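PDB 5K3H: acyl-coenzyme A oxidase from Caenorhabditis elegans, which catalyses the FAD-dependent, oxygen-consuming desaturation of fatty acyl-CoAs, the first step of peroxisomal beta-oxidation. Local coordinates for residues 355-360 against 540-545; 391-396 against 534-539. One frame throughout, in Å; residues are numbered along the deposited sequence.

Contact 1: 355-360 against 540-545; sequences QFAGAE and RLFIVE
The F542 ring meets both E360 and A357 obliquely, with neither a clean face nor a clean edge turned to them. The carboxylate of E360 stands almost perpendicular to the ring, the two planes 89° apart, and its OE1 lies 3.7 Å from F542 CZ. On the same ring, CE2 rests 4.2 Å from the methyl CB of A357. F542 arrives there because its CG is anti to the backbone N (chi1 177°), which carries the end of the ring nearer to helix 338-367 than its CB direction alone would suggest. E360 extends beyond CG, and its other oxygen, OE2, forms a salt bridge with R549, two turns beyond F542 on helix 520-553, so the charge has a mate while the phenyl provides an apolar neighbour. The CB of A357 points toward helix 520-553, and this methyl also touches I543 CG1 at 4.4 Å. Alanine suits this place: the CA atoms of A357 and I543 come within 5.7 Å, where a small side chain lets the backbones approach. I543 and F542 reach on to L390 and L386 of helix 382-408. The axes of the two segments come within 9.1 Å and run at 93° to each other, so this is a nearly perpendicular helix-helix packing in the all-helical C-terminal part of the acyl-CoA oxidase fold.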
# COMPACT_ATOMS: atom_id res chain seq x y z
N GLN B 355 19.58 -4.53 -6.87
CA GLN B 355 20.55 -5.58 -6.57
C GLN B 355 21.95 -5.15 -6.97
O GLN B 355 22.92 -5.41 -6.25
CB GLN B 355 20.14 -6.88 -7.29
CG GLN B 355 21.04 -8.10 -7.01
CD GLN B 355 20.77 -8.72 -5.62
OE1 GLN B 355 20.07 -8.13 -4.78
NE2 GLN B 355 21.31 -9.93 -5.39
N PHE B 356 22.08 -4.50 -8.11
CA PHE B 356 23.39 -4.05 -8.56
C PHE B 356 23.90 -2.86 -7.75
O PHE B 356 25.11 -2.76 -7.52
CB PHE B 356 23.34 -3.73 -10.06
CG PHE B 356 23.01 -4.93 -10.90
CD1 PHE B 356 23.35 -6.21 -10.47
CD2 PHE B 356 22.37 -4.78 -12.13
CE1 PHE B 356 23.04 -7.34 -11.24
CE2 PHE B 356 22.06 -5.89 -12.90
CZ PHE B 356 22.40 -7.18 -12.47
N ALA B 357 23.01 -1.97 -7.30
CA ALA B 357 23.43 -0.87 -6.43
C ALA B 357 23.88 -1.37 -5.06
O ALA B 357 24.89 -0.92 -4.51
CB ALA B 357 22.29 0.13 -6.26
N GLY B 358 23.14 -2.31 -4.47
CA GLY B 358 23.61 -2.94 -3.26
C GLY B 358 24.99 -3.55 -3.41
O GLY B 358 25.82 -3.45 -2.50
N ALA B 359 25.24 -4.21 -4.54
CA ALA B 359 26.57 -4.78 -4.73
C ALA B 359 27.64 -3.68 -4.73
O ALA B 359 28.71 -3.85 -4.13
CB ALA B 359 26.63 -5.58 -6.03
N GLU B 360 27.36 -2.53 -5.34
CA GLU B 360 28.38 -1.49 -5.38
C GLU B 360 28.59 -0.83 -4.02
O GLU B 360 29.72 -0.50 -3.66
CB GLU B 360 28.03 -0.44 -6.42
CG GLU B 360 28.90 -0.57 -7.62
CD GLU B 360 28.95 0.70 -8.35
OE1 GLU B 360 28.94 1.74 -7.67
OE2 GLU B 360 28.96 0.66 -9.60
N ARG B 540 18.68 8.44 -7.02
CA ARG B 540 18.27 7.79 -8.26
C ARG B 540 19.38 7.85 -9.31
O ARG B 540 19.56 6.90 -10.09
CB ARG B 540 16.97 8.40 -8.79
CG ARG B 540 15.80 8.17 -7.82
CD ARG B 540 14.53 8.92 -8.19
NE ARG B 540 13.82 8.33 -9.31
CZ ARG B 540 12.60 8.69 -9.70
NH1 ARG B 540 11.96 9.65 -9.07
NH2 ARG B 540 12.02 8.10 -10.73
N LEU B 541 20.12 8.96 -9.38
CA LEU B 541 21.24 9.03 -10.31
C LEU B 541 22.28 7.95 -10.01
O LEU B 541 22.80 7.30 -10.93
CB LEU B 541 21.86 10.42 -10.28
CG LEU B 541 23.30 10.53 -10.81
CD1 LEU B 541 23.35 10.27 -12.32
CD2 LEU B 541 23.85 11.91 -10.46
N PHE B 542 22.61 7.76 -8.72
CA PHE B 542 23.55 6.70 -8.34
C PHE B 542 23.08 5.34 -8.79
O PHE B 542 23.86 4.53 -9.30
CB PHE B 542 23.76 6.67 -6.82
CG PHE B 542 24.67 5.56 -6.39
CD1 PHE B 542 26.05 5.71 -6.47
CD2 PHE B 542 24.16 4.34 -5.96
CE1 PHE B 542 26.89 4.69 -6.08
CE2 PHE B 542 25.01 3.30 -5.58
CZ PHE B 542 26.37 3.48 -5.64
N ILE B 543 21.79 5.04 -8.59
CA ILE B 543 21.27 3.73 -8.94
C ILE B 543 21.42 3.46 -10.44
O ILE B 543 21.86 2.38 -10.86
CB ILE B 543 19.80 3.62 -8.48
CG1 ILE B 543 19.72 3.64 -6.95
CG2 ILE B 543 19.14 2.35 -9.03
CD1 ILE B 543 18.35 3.98 -6.39
N VAL B 544 21.08 4.45 -11.28
CA VAL B 544 21.27 4.32 -12.73
C VAL B 544 22.74 4.06 -13.07
O VAL B 544 23.05 3.23 -13.93
CB VAL B 544 20.74 5.57 -13.46
CG1 VAL B 544 21.12 5.50 -14.93
CG2 VAL B 544 19.25 5.74 -13.25
N GLU B 545 23.66 4.81 -12.46
CA GLU B 545 25.07 4.65 -12.80
C GLU B 545 25.60 3.28 -12.39
O GLU B 545 26.43 2.69 -13.10
CB GLU B 545 25.92 5.75 -12.16
CG GLU B 545 25.68 7.14 -12.72
CD GLU B 545 26.77 8.14 -12.34
OE1 GLU B 545 27.91 8.01 -12.84
OE2 GLU B 545 26.49 9.06 -11.56

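Contact 2: 391-396 against 534-539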
# COMPACT_ATOMS: atom_id res chain seq x y z
N LYS B 391 18.41 3.76 1.38
CA LYS B 391 17.35 3.13 2.17
C LYS B 391 15.99 3.78 1.92
O LYS B 391 14.99 3.09 1.71
CB LYS B 391 17.70 3.20 3.66
CG LYS B 391 18.65 2.12 4.13
CD LYS B 391 19.01 2.38 5.61
CE LYS B 391 20.30 1.67 6.02
NZ LYS B 391 21.37 2.65 6.42
N SER B 392 15.94 5.11 1.94
CA SER B 392 14.66 5.79 1.77
C SER B 392 14.06 5.54 0.39
O SER B 392 12.88 5.19 0.26
CB SER B 392 14.82 7.28 2.04
OG SER B 392 13.62 7.98 1.79
N VAL B 393 14.86 5.74 -0.67
CA VAL B 393 14.34 5.67 -2.03
C VAL B 393 14.05 4.22 -2.42
O VAL B 393 13.04 3.92 -3.06
CB VAL B 393 15.31 6.34 -3.02
CG1 VAL B 393 14.91 6.05 -4.49
CG2 VAL B 393 15.40 7.81 -2.76
N VAL B 394 14.96 3.30 -2.08
CA VAL B 394 14.73 1.91 -2.45
C VAL B 394 13.49 1.36 -1.75
O VAL B 394 12.69 0.62 -2.35
CB VAL B 394 15.98 1.07 -2.13
CG1 VAL B 394 15.68 -0.42 -2.25
CG2 VAL B 394 17.19 1.49 -3.00
N THR B 395 13.29 1.71 -0.48
CA THR B 395 12.12 1.20 0.22
C THR B 395 10.83 1.75 -0.36
O THR B 395 9.83 1.03 -0.49
CB THR B 395 12.22 1.53 1.70
OG1 THR B 395 13.40 0.88 2.22
CG2 THR B 395 10.97 1.05 2.46
N HIS B 396 10.82 3.04 -0.70
CA HIS B 396 9.63 3.65 -1.29
C HIS B 396 9.36 3.10 -2.67
O HIS B 396 8.24 2.70 -2.97
CB HIS B 396 9.79 5.17 -1.35
CG HIS B 396 8.74 5.86 -2.16
ND1 HIS B 396 7.49 6.16 -1.67
CD2 HIS B 396 8.75 6.29 -3.45
CE1 HIS B 396 6.77 6.74 -2.61
NE2 HIS B 396 7.52 6.83 -3.70
N ALA B 534 16.06 17.01 -4.02
CA ALA B 534 17.44 16.92 -4.46
C ALA B 534 18.09 15.62 -4.00
O ALA B 534 18.86 14.99 -4.74
CB ALA B 534 18.22 18.11 -3.93
N SER B 535 17.81 15.21 -2.75
CA SER B 535 18.41 13.99 -2.21
C SER B 535 17.94 12.77 -2.99
O SER B 535 18.72 11.83 -3.22
CB SER B 535 18.05 13.86 -0.73
OG SER B 535 18.37 15.04 -0.01
N ARG B 536 16.67 12.75 -3.39
CA ARG B 536 16.12 11.65 -4.19
C ARG B 536 16.72 11.61 -5.59
O ARG B 536 17.05 10.53 -6.11
CB ARG B 536 14.59 11.79 -4.27
CG ARG B 536 13.88 11.55 -2.95
CD ARG B 536 12.38 11.35 -3.15
NE ARG B 536 11.64 11.54 -1.91
CZ ARG B 536 11.02 12.67 -1.58
NH1 ARG B 536 11.02 13.68 -2.43
NH2 ARG B 536 10.39 12.78 -0.42
N LEU B 537 16.81 12.75 -6.27
CA LEU B 537 17.39 12.75 -7.61
C LEU B 537 18.83 12.26 -7.57
O LEU B 537 19.26 11.50 -8.44
CB LEU B 537 17.28 14.15 -8.22
CG LEU B 537 15.85 14.63 -8.54
CD1 LEU B 537 15.85 16.10 -8.87
CD2 LEU B 537 15.24 13.83 -9.70
N HIS B 538 19.58 12.68 -6.56
CA HIS B 538 20.96 12.24 -6.43
C HIS B 538 21.02 10.73 -6.21
O HIS B 538 21.83 10.03 -6.85
CB HIS B 538 21.59 13.01 -5.27
CG HIS B 538 22.94 12.50 -4.86
ND1 HIS B 538 24.10 12.90 -5.49
CD2 HIS B 538 23.31 11.67 -3.85
CE1 HIS B 538 25.13 12.31 -4.90
NE2 HIS B 538 24.67 11.57 -3.90
N THR B 539 20.13 10.21 -5.36
CA THR B 539 20.11 8.78 -5.06
C THR B 539 19.71 7.98 -6.30
O THR B 539 20.34 6.97 -6.62
CB THR B 539 19.16 8.52 -3.89
OG1 THR B 539 19.58 9.28 -2.75
CG2 THR B 539 19.15 7.04 -3.53
O HOH W 1 11.68 8.71 -0.82
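V393 lays its CG2 methyl against two side chains of 534-539, touching T539 CG2 at 3.9 Å and R536 CG at 4.0 Å. V393 and T539 meet tip to tip. T539 presents carbon because its CG2 is anti to the backbone N, while OG1 turns back to its own helix and bonds S535 O at 2.7 Å; that oxygen also accepts T539 N, from the opposite face of its plane. Threonine thus pairs a methyl for the interface with a hydroxyl satisfied locally. A valine here has no hydroxyl, and S535 O would probably lose its second donor, leaving the side chain without the bond that fixes its rotation. R536 offers its aliphatic stem to V393, and its extended chain carries NE to a water that accepts its bond at 3.0 Å in the guanidinium plane; the water's link to S392 OG is long and weak. S392, H396, A534, S535 and R536 all belong to the ATP site that is shared between the dimer partners, so the contact probably holds together the two helices that contribute these residues to the site. Helix 437-456 packs against both segments, touching S392 through N437 and L441 and T539 through L444, while helix 489-515 packs against A534 and L537.

In the fold
Contacts 1 and 2 lie with their centres about 11 Å apart, on adjoining segments of helix 520-553, which supplies 534-539 to contact 2 and 540-545 to contact 1. Their other halves come from helices 338-367 and 382-408, consecutive helices in the chain. The sequence order is therefore 355-360, 391-396, 534-539, 540-545, and both segments of contact 2 fall between those of contact 1 along the chain. The two meet directly where R540 CG packs on V393 CG1 at 4.1 Å. Together they join the C-alpha1 family region to the C-terminal oxidase region, and the helix that contact 1 packs in the interior carries ATP-site residues at contact 2.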